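Side-chain contacts in GH62 arabinofuranosidase (PDB 4N4B), which is a secreted calcium-binding beta-propeller enzyme that hydrolyses terminal non-reducing alpha-L-arabinofuranoside units of alpha-L-arabinosides, probably those decorating xylan: residues 76-79 with 83-86; 155-160 with 185-190; 235-240 with 260-265. All coordinates share one frame; numbering follows the deposited sequence.

Interaction 1: 76-79 with 83-86; sequences FTFA and DAPN
F78, the last residue of strand 70-78, and A84, in the loop that follows it, bring their CA atoms to within 5.7 Å as the chain folds back beside the strand it has just left, without any direct hydrogen bond between 76-79 and 83-86. The contact is instead made by a methyl group set squarely on an aromatic face. A84 CB stands 3.7 Å from the centroid of the F78 ring and only 4° off the ring normal, a CH-pi contact over the centre of the face and not at its rim. The approach is therefore shared by the whole ring: F78 CD1, at 3.9 Å from A84 CB, is barely nearer than the other ring carbons. F78 can present its face this way because CG lies between the backbone N and the carbonyl carbon (chi1 48°), and chi2 of -87° stands the ring roughly perpendicular to the CA-CB-CG plane. Beside the ring the apolar contact continues to D83, whose CB is 4.1 Å from F78 CB. The carboxylate of D83 serves the backbone instead of the ring. One water accepts from A79 N at 2.8 Å and donates to D83 OD2 at 2.7 Å, so the polar N-H just past the strand end is tied to the returning loop through solvent. The contact thus has an apolar, buried inner part and a hydrated outer edge, joining the third strand of a propeller blade to the loop leading to its fourth, 90-91. Further partners of the F78 side chain come from two sheets: H59, stacked on its ring, and V61 belong to the adjacent strand 58-67, while F329 belongs to strand 326-332 of a neighbouring sheet. A84 also touches V35 in another loop.

Interaction 2: 155-160 with 185-190; sequences EQNIGE and QLYRSE
Y187 carries CG anti to the carbonyl carbon (chi1 -60°), which takes its phenol toward helix 152-157, whereas the similar torsion of N157 (chi1 -71°) only sets the amide beside the contact and leaves CB facing the hydroxyl. The setting is one blade of the beta-propeller: 185-192 is the third strand of a four-stranded antiparallel sheet, and helix 152-157 precedes that sheet in sequence and rests against it. Y187 meets the helix with its phenol end, N157 CB lying at the ring edge, near its plane, only 3.2 Å from Y187 OH. The two side chains cross obliquely, with the N157 amide plane inclined 52° to the ring. Q185, two residues earlier on the strand, bends at its second torsion and folds alongside, its CD 4.0 Å from N157 CB, so that this one methylene is flanked by both residues. The outermost strand of the blade, 204-208, adds to the packing, since I205 touches both N157 and Y187.

The turn between strands 174-180 and 185-192 holds both partners. Its N183 ND2 binds N157 O, and its D181 touches I158, next along the chain from N157. The polar end of Y187 is engaged there too, which fixes the hydroxyl that N157 packs against: Y187 OH hydrogen-bonds to OD2 of D181, while OD1 of the same carboxylate accepts from the backbone N of Q185.

Interaction 3: 235-240 with 260-265; sequences IGTDGH and NTEQNP
E262 slants across T237, its chain extended beyond CG (chi2 -169°), with OE2 toward the backbone N of T237 and OE1 beside the hydroxyl. The main bond is a straight one: T237 N donates to E262 OE2 at 2.8 Å and 164°, and OE2 receives it on its syn lone pair, the side of the other oxygen. T237 OG1, between its own backbone N and carbonyl carbon, stands before the same carboxylate, 3.1 Å from E262 OE1 and 3.2 Å from E262 OE2. E262 OE2 also lies 3.2 Å from G236 CA, at the start of the type I turn G236-G239; a CB on G236 would come about 3.0 Å from that oxygen, a clash, and would not fit without a shift. D238 OD1 accepts from H240 N, just past the turn, at 3.0 Å in an Asx turn. Replacing E262 by alanine would probably leave T237 N without this acceptor and the T237 hydroxyl without its carboxylate neighbour, weakening the tie between 235-240 and 260-265.

R268 forms a salt bridge with D238 OD2 and a long, weak ion pair with E262 OE1. Its positive charge probably offsets the mutual repulsion of the two acids, making this surface contact a polar junction between loops, dependent on charge and hydrogen bonding more than on apolar burial.

The three contacts follow one another along the chain without overlap, each finished before the next begins. Interactions 1 and 2 and the 235-240 turn of interaction 3 belong to three different four-stranded antiparallel sheets of the propeller, whereas 260-265 leads from strand 256-257 to strand 272-274 of the five-stranded mixed sheet. Interactions 1 and 2 lie on opposite sides of the chain's centre, their own centres 36 Å apart. Interaction 3 is 31 Å from the first and 23 Å from the second, centre to centre, and even interactions 2 and 3 leave about 12 Å between nearest atoms. They do not touch, and each joins a loop or helix to a different part of the propeller, away from the calcium-binding residue H285.

Interaction 1: 76-79 with 83-86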
ATOM      1  N   PHE A  76      -7.789   2.637 -12.365  1.00  7.34           N
ATOM      2  CA  PHE A  76      -7.997   3.897 -13.084  1.00  7.54           C
ATOM      3  C   PHE A  76      -6.683   4.519 -13.412  1.00  8.31           C
ATOM      4  O   PHE A  76      -5.621   4.218 -12.847  1.00  8.82           O
ATOM      5  CB  PHE A  76      -8.971   4.812 -12.336  1.00  9.51           C
ATOM      6  CG  PHE A  76      -8.567   5.170 -10.931  1.00  9.48           C
ATOM      7  CD1 PHE A  76      -8.852   4.282  -9.893  1.00 10.02           C
ATOM      8  CD2 PHE A  76      -7.903   6.356 -10.646  1.00  9.28           C
ATOM      9  CE1 PHE A  76      -8.459   4.622  -8.572  1.00  8.92           C
ATOM     10  CE2 PHE A  76      -7.552   6.635  -9.324  1.00 10.13           C
ATOM     11  CZ  PHE A  76      -7.816   5.774  -8.324  1.00 10.29           C
ATOM     12  N   THR A  77      -6.696   5.539 -14.319  1.00  9.25           N
ATOM     13  CA  THR A  77      -5.501   6.111 -14.900  1.00  9.27           C
ATOM     14  C   THR A  77      -5.679   7.551 -15.284  1.00  9.22           C
ATOM     15  O   THR A  77      -6.818   7.926 -15.592  1.00 10.99           O
ATOM     16  CB  THR A  77      -5.063   5.244 -16.099  1.00 11.00           C
ATOM     17  OG1 THR A  77      -3.852   5.770 -16.695  1.00 10.92           O
ATOM     18  CG2 THR A  77      -6.113   5.091 -17.125  1.00 11.77           C
ATOM     19  N   PHE A  78      -4.647   8.341 -15.219  1.00  9.80           N
ATOM     20  CA  PHE A  78      -4.756   9.754 -15.511  1.00 10.17           C
ATOM     21  C   PHE A  78      -3.354  10.267 -15.665  1.00 10.95           C
ATOM     22  O   PHE A  78      -2.465   9.787 -15.092  1.00 11.04           O
ATOM     23  CB  PHE A  78      -5.465  10.524 -14.336  1.00 11.51           C
ATOM     24  CG  PHE A  78      -4.912  10.195 -12.982  1.00 10.46           C
ATOM     25  CD1 PHE A  78      -5.403   9.119 -12.297  1.00 11.11           C
ATOM     26  CD2 PHE A  78      -3.901  10.910 -12.438  1.00 10.86           C
ATOM     27  CE1 PHE A  78      -4.899   8.768 -11.077  1.00 10.90           C
ATOM     28  CE2 PHE A  78      -3.378  10.555 -11.222  1.00 12.41           C
ATOM     29  CZ  PHE A  78      -3.870   9.449 -10.541  1.00 11.91           C
ATOM     30  N   ALA A  79      -3.238  11.337 -16.427  1.00 11.84           N
ATOM     31  CA  ALA A  79      -1.988  12.027 -16.543  1.00 13.40           C
ATOM     32  C   ALA A  79      -1.807  13.062 -15.404  1.00 15.20           C
ATOM     33  O   ALA A  79      -1.323  12.740 -14.399  1.00 15.21           O
ATOM     34  CB  ALA A  79      -1.866  12.663 -17.926  1.00 14.53           C
ATOM     35  N   ASP A  83      -6.826  15.481 -13.445  1.00 15.12           N
ATOM     36  CA  ASP A  83      -7.678  14.648 -14.183  1.00 15.61           C
ATOM     37  C   ASP A  83      -8.100  13.388 -13.339  1.00 14.71           C
ATOM     38  O   ASP A  83      -8.911  12.632 -13.758  1.00 16.62           O
ATOM     39  CB  ASP A  83      -6.959  14.126 -15.451  1.00 18.23           C
ATOM     40  CG  ASP A  83      -6.765  15.197 -16.531  1.00 26.72           C
ATOM     41  OD1 ASP A  83      -7.294  16.283 -16.361  1.00 29.23           O
ATOM     42  OD2 ASP A  83      -6.070  14.859 -17.528  1.00 25.58           O
ATOM     43  N   ALA A  84      -7.532  13.207 -12.148  1.00 12.42           N
ATOM     44  CA  ALA A  84      -7.908  11.996 -11.358  1.00 12.00           C
ATOM     45  C   ALA A  84      -9.378  11.939 -11.016  1.00 10.41           C
ATOM     46  O   ALA A  84      -9.993  10.906 -11.074  1.00 11.77           O
ATOM     47  CB  ALA A  84      -7.060  11.881 -10.112  1.00 12.03           C
ATOM     48  N   PRO A  85     -10.050  13.106 -10.670  1.00 11.83           N
ATOM     49  CA  PRO A  85     -11.431  13.004 -10.241  1.00 11.97           C
ATOM     50  C   PRO A  85     -12.348  12.478 -11.330  1.00 13.58           C
ATOM     51  O   PRO A  85     -13.343  11.811 -10.988  1.00 16.57           O
ATOM     52  CB  PRO A  85     -11.824  14.491  -9.875  1.00 13.32           C
ATOM     53  CG  PRO A  85     -10.566  15.050  -9.473  1.00 13.91           C
ATOM     54  CD  PRO A  85      -9.456  14.407 -10.355  1.00 12.52           C
ATOM     55  N   ASN A  86     -12.012  12.716 -12.604  1.00 13.74           N
ATOM     56  CA  ASN A  86     -12.893  12.274 -13.662  1.00 16.27           C
ATOM     57  C   ASN A  86     -12.411  11.000 -14.352  1.00 16.30           C
ATOM     58  O   ASN A  86     -12.999  10.584 -15.338  1.00 17.82           O
ATOM     59  CB  ASN A  86     -13.027  13.369 -14.703  1.00 23.09           C
ATOM     60  CG  ASN A  86     -13.941  14.514 -14.222  1.00 34.79           C
ATOM     61  OD1 ASN A  86     -14.650  14.386 -13.186  1.00 42.15           O
ATOM     62  ND2 ASN A  86     -13.930  15.628 -14.946  1.00 45.22           N
TER
HETATM   63  O   HOH W   1      -5.444  12.304 -17.915  1.00 19.38           O

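Interaction 2: 155-160 with 185-190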
ATOM      1  N   GLU A 155      -1.599 -17.685  12.707  1.00 15.04           N
ATOM      2  CA  GLU A 155      -2.748 -18.155  13.507  1.00 17.22           C
ATOM      3  C   GLU A 155      -2.418 -17.983  15.002  1.00 17.22           C
ATOM      4  O   GLU A 155      -3.344 -17.652  15.766  1.00 18.10           O
ATOM      5  CB  GLU A 155      -2.939 -19.647  13.228  1.00 20.25           C
ATOM      6  CG  GLU A 155      -4.159 -20.358  13.635  1.00 29.38           C
ATOM      7  CD  GLU A 155      -4.167 -21.580  12.696  1.00 44.37           C
ATOM      8  OE1 GLU A 155      -3.135 -22.326  12.702  1.00 47.54           O
ATOM      9  OE2 GLU A 155      -5.076 -21.685  11.842  1.00 57.18           O
ATOM     10  N   GLN A 156      -1.176 -18.203  15.401  1.00 16.68           N
ATOM     11  CA  GLN A 156      -0.831 -18.183  16.842  1.00 17.19           C
ATOM     12  C   GLN A 156      -0.827 -16.755  17.370  1.00 18.64           C
ATOM     13  O   GLN A 156      -0.978 -16.526  18.570  1.00 20.89           O
ATOM     14  CB  GLN A 156       0.488 -18.821  17.017  1.00 19.27           C
ATOM     15  CG  GLN A 156       0.547 -20.332  16.944  1.00 23.91           C
ATOM     16  CD  GLN A 156       2.024 -20.812  16.853  1.00 32.12           C
ATOM     17  OE1 GLN A 156       2.984 -20.049  16.604  1.00 36.79           O
ATOM     18  NE2 GLN A 156       2.190 -22.107  16.969  1.00 42.17           N
ATOM     19  N   ASN A 157      -0.687 -15.709  16.493  1.00 15.34           N
ATOM     20  CA  ASN A 157      -0.414 -14.374  16.951  1.00 15.66           C
ATOM     21  C   ASN A 157      -1.516 -13.378  16.570  1.00 14.53           C
ATOM     22  O   ASN A 157      -1.572 -12.246  17.073  1.00 16.32           O
ATOM     23  CB  ASN A 157       0.886 -13.854  16.444  1.00 14.94           C
ATOM     24  CG  ASN A 157       2.062 -14.527  17.092  1.00 17.77           C
ATOM     25  OD1 ASN A 157       2.721 -15.480  16.557  1.00 21.03           O
ATOM     26  ND2 ASN A 157       2.365 -14.062  18.287  1.00 17.90           N
ATOM     27  N   ILE A 158      -2.421 -13.780  15.692  1.00 13.69           N
ATOM     28  CA  ILE A 158      -3.433 -12.833  15.106  1.00 13.47           C
ATOM     29  C   ILE A 158      -4.484 -12.321  16.111  1.00 14.23           C
ATOM     30  O   ILE A 158      -5.064 -11.270  15.948  1.00 14.14           O
ATOM     31  CB  ILE A 158      -4.096 -13.494  13.889  1.00 13.49           C
ATOM     32  CG1 ILE A 158      -5.049 -12.565  13.172  1.00 12.98           C
ATOM     33  CG2 ILE A 158      -4.833 -14.780  14.303  1.00 15.72           C
ATOM     34  CD1 ILE A 158      -5.247 -12.936  11.725  1.00 14.28           C
ATOM     35  N   GLY A 159      -4.781 -13.145  17.126  1.00 16.15           N
ATOM     36  CA  GLY A 159      -5.709 -12.638  18.147  1.00 17.23           C
ATOM     37  C   GLY A 159      -7.054 -12.429  17.508  1.00 16.00           C
ATOM     38  O   GLY A 159      -7.546 -13.320  16.769  1.00 19.89           O
ATOM     39  N   GLU A 160      -7.708 -11.267  17.663  1.00 16.47           N
ATOM     40  CA  GLU A 160      -8.984 -10.943  17.061  1.00 17.39           C
ATOM     41  C   GLU A 160      -8.819 -10.109  15.751  1.00 16.11           C
ATOM     42  O   GLU A 160      -9.694  -9.494  15.215  1.00 18.00           O
ATOM     43  CB  GLU A 160      -9.847 -10.043  17.999  1.00 21.33           C
ATOM     44  CG  GLU A 160     -10.133 -10.641  19.363  1.00 26.58           C
ATOM     45  CD  GLU A 160     -10.749 -11.992  19.249  1.00 33.97           C
ATOM     46  OE1 GLU A 160     -11.725 -12.116  18.430  1.00 49.01           O
ATOM     47  OE2 GLU A 160     -10.254 -12.934  19.953  1.00 50.99           O
ATOM     48  N   GLN A 185       1.758  -7.469  14.651  1.00 10.63           N
ATOM     49  CA  GLN A 185       2.874  -8.160  14.001  1.00 11.15           C
ATOM     50  C   GLN A 185       2.998  -7.748  12.543  1.00 10.36           C
ATOM     51  O   GLN A 185       1.973  -7.421  11.869  1.00 11.37           O
ATOM     52  CB  GLN A 185       2.701  -9.650  13.974  1.00 12.13           C
ATOM     53  CG  GLN A 185       2.886 -10.402  15.302  1.00 12.68           C
ATOM     54  CD  GLN A 185       1.979  -9.970  16.410  1.00 14.07           C
ATOM     55  OE1 GLN A 185       0.752 -10.067  16.347  1.00 16.67           O
ATOM     56  NE2 GLN A 185       2.623  -9.478  17.420  1.00 13.65           N
ATOM     57  N   LEU A 186       4.194  -7.675  12.076  1.00 10.00           N
ATOM     58  CA  LEU A 186       4.570  -7.566  10.671  1.00 10.52           C
ATOM     59  C   LEU A 186       5.297  -8.833  10.322  1.00  9.75           C
ATOM     60  O   LEU A 186       6.367  -9.092  10.936  1.00 10.89           O
ATOM     61  CB  LEU A 186       5.439  -6.359  10.415  1.00 11.70           C
ATOM     62  CG  LEU A 186       5.841  -6.118   8.951  1.00 12.12           C
ATOM     63  CD1 LEU A 186       4.752  -5.763   7.979  1.00 12.40           C
ATOM     64  CD2 LEU A 186       6.943  -5.075   8.856  1.00 13.62           C
ATOM     65  N   TYR A 187       4.787  -9.634   9.359  1.00  9.05           N
ATOM     66  CA  TYR A 187       5.350 -10.930   8.954  1.00  8.43           C
ATOM     67  C   TYR A 187       6.139 -10.792   7.675  1.00  9.23           C
ATOM     68  O   TYR A 187       5.825 -10.006   6.894  1.00  9.72           O
ATOM     69  CB  TYR A 187       4.234 -11.948   8.758  1.00  8.98           C
ATOM     70  CG  TYR A 187       3.414 -12.189   9.982  1.00 10.23           C
ATOM     71  CD1 TYR A 187       3.854 -13.018  10.983  1.00 11.33           C
ATOM     72  CD2 TYR A 187       2.213 -11.592  10.138  1.00 11.59           C
ATOM     73  CE1 TYR A 187       3.113 -13.190  12.137  1.00 10.79           C
ATOM     74  CE2 TYR A 187       1.475 -11.762  11.291  1.00 12.46           C
ATOM     75  CZ  TYR A 187       1.917 -12.597  12.268  1.00 11.71           C
ATOM     76  OH  TYR A 187       1.176 -12.758  13.406  1.00 12.61           O
ATOM     77  N   ARG A 188       7.191 -11.595   7.519  1.00  9.88           N
ATOM     78  CA  ARG A 188       7.969 -11.657   6.288  1.00  8.83           C
ATOM     79  C   ARG A 188       8.293 -13.127   5.873  1.00 10.26           C
ATOM     80  O   ARG A 188       8.822 -13.840   6.655  1.00 10.85           O
ATOM     81  CB  ARG A 188       9.259 -10.837   6.424  1.00  9.77           C
ATOM     82  CG  ARG A 188      10.047 -10.725   5.143  1.00 10.84           C
ATOM     83  CD  ARG A 188      11.443 -10.120   5.392  1.00 12.12           C
ATOM     84  NE  ARG A 188      12.241 -10.941   6.306  1.00 13.82           N
ATOM     85  CZ  ARG A 188      12.798 -12.101   6.010  1.00 14.27           C
ATOM     86  NH1 ARG A 188      12.767 -12.584   4.799  1.00 12.17           N
ATOM     87  NH2 ARG A 188      13.419 -12.747   6.962  1.00 14.36           N
ATOM     88  N   SER A 189       7.956 -13.493   4.642  1.00  9.45           N
ATOM     89  CA  SER A 189       8.373 -14.751   4.049  1.00  9.60           C
ATOM     90  C   SER A 189       9.294 -14.444   2.885  1.00  9.30           C
ATOM     91  O   SER A 189       9.373 -13.313   2.488  1.00 10.13           O
ATOM     92  CB  SER A 189       7.203 -15.504   3.487  1.00  9.80           C
ATOM     93  OG  SER A 189       6.371 -15.976   4.481  1.00 11.08           O
ATOM     94  N   GLU A 190      10.026 -15.454   2.400  1.00 10.55           N
ATOM     95  CA  GLU A 190      10.892 -15.238   1.233  1.00 10.64           C
ATOM     96  C   GLU A 190      10.898 -16.494   0.384  1.00 10.83           C
ATOM     97  O   GLU A 190      10.679 -17.597   0.821  1.00 12.04           O
ATOM     98  CB  GLU A 190      12.274 -14.736   1.640  1.00 13.46           C
ATOM     99  CG  GLU A 190      13.067 -15.705   2.497  1.00 15.33           C
ATOM    100  CD  GLU A 190      14.439 -15.144   2.848  1.00 16.67           C
ATOM    101  OE1 GLU A 190      14.589 -14.549   3.891  1.00 15.90           O
ATOM    102  OE2 GLU A 190      15.348 -15.326   1.948  1.00 21.03           O
TER

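Interaction 3: 235-240 with 260-265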
ATOM      1  N   ILE A 235      -2.328   3.838  14.649  1.00 10.88           N
ATOM      2  CA  ILE A 235      -3.539   4.505  15.166  1.00 12.12           C
ATOM      3  C   ILE A 235      -3.064   5.344  16.325  1.00 12.30           C
ATOM      4  O   ILE A 235      -2.602   4.753  17.318  1.00 13.54           O
ATOM      5  CB  ILE A 235      -4.635   3.541  15.524  1.00 13.44           C
ATOM      6  CG1 ILE A 235      -4.969   2.530  14.401  1.00 13.51           C
ATOM      7  CG2 ILE A 235      -5.823   4.294  16.061  1.00 16.02           C
ATOM      8  CD1 ILE A 235      -6.061   1.500  14.744  1.00 14.95           C
ATOM      9  N   GLY A 236      -3.137   6.651  16.273  1.00 12.46           N
ATOM     10  CA  GLY A 236      -2.570   7.516  17.296  1.00 14.92           C
ATOM     11  C   GLY A 236      -3.481   7.578  18.539  1.00 15.26           C
ATOM     12  O   GLY A 236      -4.581   7.095  18.548  1.00 15.59           O
ATOM     13  N   THR A 237      -2.885   8.213  19.554  1.00 19.99           N
ATOM     14  CA  THR A 237      -3.651   8.465  20.802  1.00 22.25           C
ATOM     15  C   THR A 237      -4.913   9.249  20.562  1.00 20.99           C
ATOM     16  O   THR A 237      -5.953   8.949  21.236  1.00 23.01           O
ATOM     17  CB  THR A 237      -2.745   9.186  21.794  1.00 26.70           C
ATOM     18  OG1 THR A 237      -2.152  10.320  21.152  1.00 36.16           O
ATOM     19  CG2 THR A 237      -1.672   8.253  22.078  1.00 25.43           C
ATOM     20  N   ASP A 238      -4.947  10.113  19.548  1.00 18.28           N
ATOM     21  CA  ASP A 238      -6.162  10.801  19.129  1.00 16.99           C
ATOM     22  C   ASP A 238      -7.128   9.989  18.294  1.00 16.27           C
ATOM     23  O   ASP A 238      -8.147  10.519  17.854  1.00 18.29           O
ATOM     24  CB  ASP A 238      -5.795  12.067  18.381  1.00 17.27           C
ATOM     25  CG  ASP A 238      -4.901  11.827  17.112  1.00 17.73           C
ATOM     26  OD1 ASP A 238      -4.700  10.682  16.690  1.00 17.65           O
ATOM     27  OD2 ASP A 238      -4.477  12.871  16.585  1.00 18.96           O
ATOM     28  N   GLY A 239      -6.768   8.735  17.966  1.00 15.58           N
ATOM     29  CA  GLY A 239      -7.657   7.914  17.203  1.00 14.18           C
ATOM     30  C   GLY A 239      -7.416   7.982  15.705  1.00 15.22           C
ATOM     31  O   GLY A 239      -8.053   7.216  14.993  1.00 14.76           O
ATOM     32  N   HIS A 240      -6.604   8.888  15.270  1.00 12.16           N
ATOM     33  CA  HIS A 240      -6.423   9.069  13.791  1.00 12.51           C
ATOM     34  C   HIS A 240      -5.208   8.339  13.306  1.00 10.03           C
ATOM     35  O   HIS A 240      -4.221   8.061  13.976  1.00 11.17           O
ATOM     36  CB  HIS A 240      -6.230  10.568  13.508  1.00 12.36           C
ATOM     37  CG  HIS A 240      -7.472  11.353  13.801  1.00 15.78           C
ATOM     38  ND1 HIS A 240      -7.552  12.335  14.777  1.00 22.86           N
ATOM     39  CD2 HIS A 240      -8.696  11.221  13.276  1.00 17.12           C
ATOM     40  CE1 HIS A 240      -8.769  12.811  14.793  1.00 18.30           C
ATOM     41  NE2 HIS A 240      -9.498  12.131  13.942  1.00 20.86           N
ATOM     42  N   ASN A 260       9.254   7.901  13.538  1.00 13.69           N
ATOM     43  CA  ASN A 260       8.307   6.910  13.979  1.00 12.76           C
ATOM     44  C   ASN A 260       7.650   7.203  15.329  1.00 13.24           C
ATOM     45  O   ASN A 260       7.173   6.302  16.007  1.00 13.41           O
ATOM     46  CB  ASN A 260       8.976   5.492  13.999  1.00 13.20           C
ATOM     47  CG  ASN A 260      10.034   5.335  15.046  1.00 16.01           C
ATOM     48  OD1 ASN A 260      10.370   6.259  15.769  1.00 16.00           O
ATOM     49  ND2 ASN A 260      10.633   4.163  15.033  1.00 16.16           N
ATOM     50  N   THR A 261       7.597   8.496  15.634  1.00 13.37           N
ATOM     51  CA  THR A 261       6.853   8.915  16.814  1.00 13.70           C
ATOM     52  C   THR A 261       5.791   9.912  16.472  1.00 13.94           C
ATOM     53  O   THR A 261       5.895  10.536  15.385  1.00 12.55           O
ATOM     54  CB  THR A 261       7.836   9.606  17.841  1.00 15.03           C
ATOM     55  OG1 THR A 261       8.458  10.730  17.316  1.00 17.44           O
ATOM     56  CG2 THR A 261       8.925   8.623  18.332  1.00 17.68           C
ATOM     57  N   GLU A 262       4.804  10.120  17.322  1.00 13.76           N
ATOM     58  CA  GLU A 262       3.803  11.146  16.996  1.00 15.20           C
ATOM     59  C   GLU A 262       4.408  12.519  16.868  1.00 15.57           C
ATOM     60  O   GLU A 262       3.962  13.362  16.051  1.00 15.50           O
ATOM     61  CB  GLU A 262       2.660  11.138  17.968  1.00 16.22           C
ATOM     62  CG  GLU A 262       1.789   9.903  17.910  1.00 16.01           C
ATOM     63  CD  GLU A 262       0.493   9.996  18.706  1.00 20.51           C
ATOM     64  OE1 GLU A 262       0.227  11.099  19.308  1.00 25.30           O
ATOM     65  OE2 GLU A 262      -0.276   9.059  18.827  1.00 22.34           O
ATOM     66  N   GLN A 263       5.435  12.835  17.656  1.00 16.78           N
ATOM     67  CA  GLN A 263       6.115  14.147  17.585  1.00 19.55           C
ATOM     68  C   GLN A 263       7.021  14.279  16.394  1.00 17.73           C
ATOM     69  O   GLN A 263       7.261  15.387  15.872  1.00 18.93           O
ATOM     70  CB  GLN A 263       6.969  14.348  18.853  1.00 25.96           C
ATOM     71  CG  GLN A 263       6.141  14.147  20.088  1.00 31.45           C
ATOM     72  CD  GLN A 263       6.260  12.744  20.778  1.00 39.43           C
ATOM     73  OE1 GLN A 263       6.045  11.627  20.170  1.00 23.61           O
ATOM     74  NE2 GLN A 263       6.572  12.808  22.147  1.00 43.03           N
ATOM     75  N   ASN A 264       7.516  13.112  15.884  1.00 15.08           N
ATOM     76  CA  ASN A 264       8.332  13.094  14.712  1.00 15.43           C
ATOM     77  C   ASN A 264       7.876  11.973  13.775  1.00 13.96           C
ATOM     78  O   ASN A 264       8.451  10.917  13.732  1.00 13.83           O
ATOM     79  CB  ASN A 264       9.795  12.852  15.003  1.00 17.20           C
ATOM     80  CG  ASN A 264      10.640  13.000  13.773  1.00 18.19           C
ATOM     81  OD1 ASN A 264      10.416  13.852  12.902  1.00 20.73           O
ATOM     82  ND2 ASN A 264      11.607  12.156  13.666  1.00 19.96           N
ATOM     83  N   PRO A 265       6.739  12.212  13.095  1.00 12.15           N
ATOM     84  CA  PRO A 265       6.056  11.194  12.326  1.00 12.73           C
ATOM     85  C   PRO A 265       6.540  11.191  10.909  1.00 10.29           C
ATOM     86  O   PRO A 265       7.028  12.134  10.371  1.00 11.53           O
ATOM     87  CB  PRO A 265       4.601  11.592  12.365  1.00 11.29           C
ATOM     88  CG  PRO A 265       4.646  13.089  12.440  1.00 12.90           C
ATOM     89  CD  PRO A 265       5.856  13.412  13.267  1.00 12.09           C
TER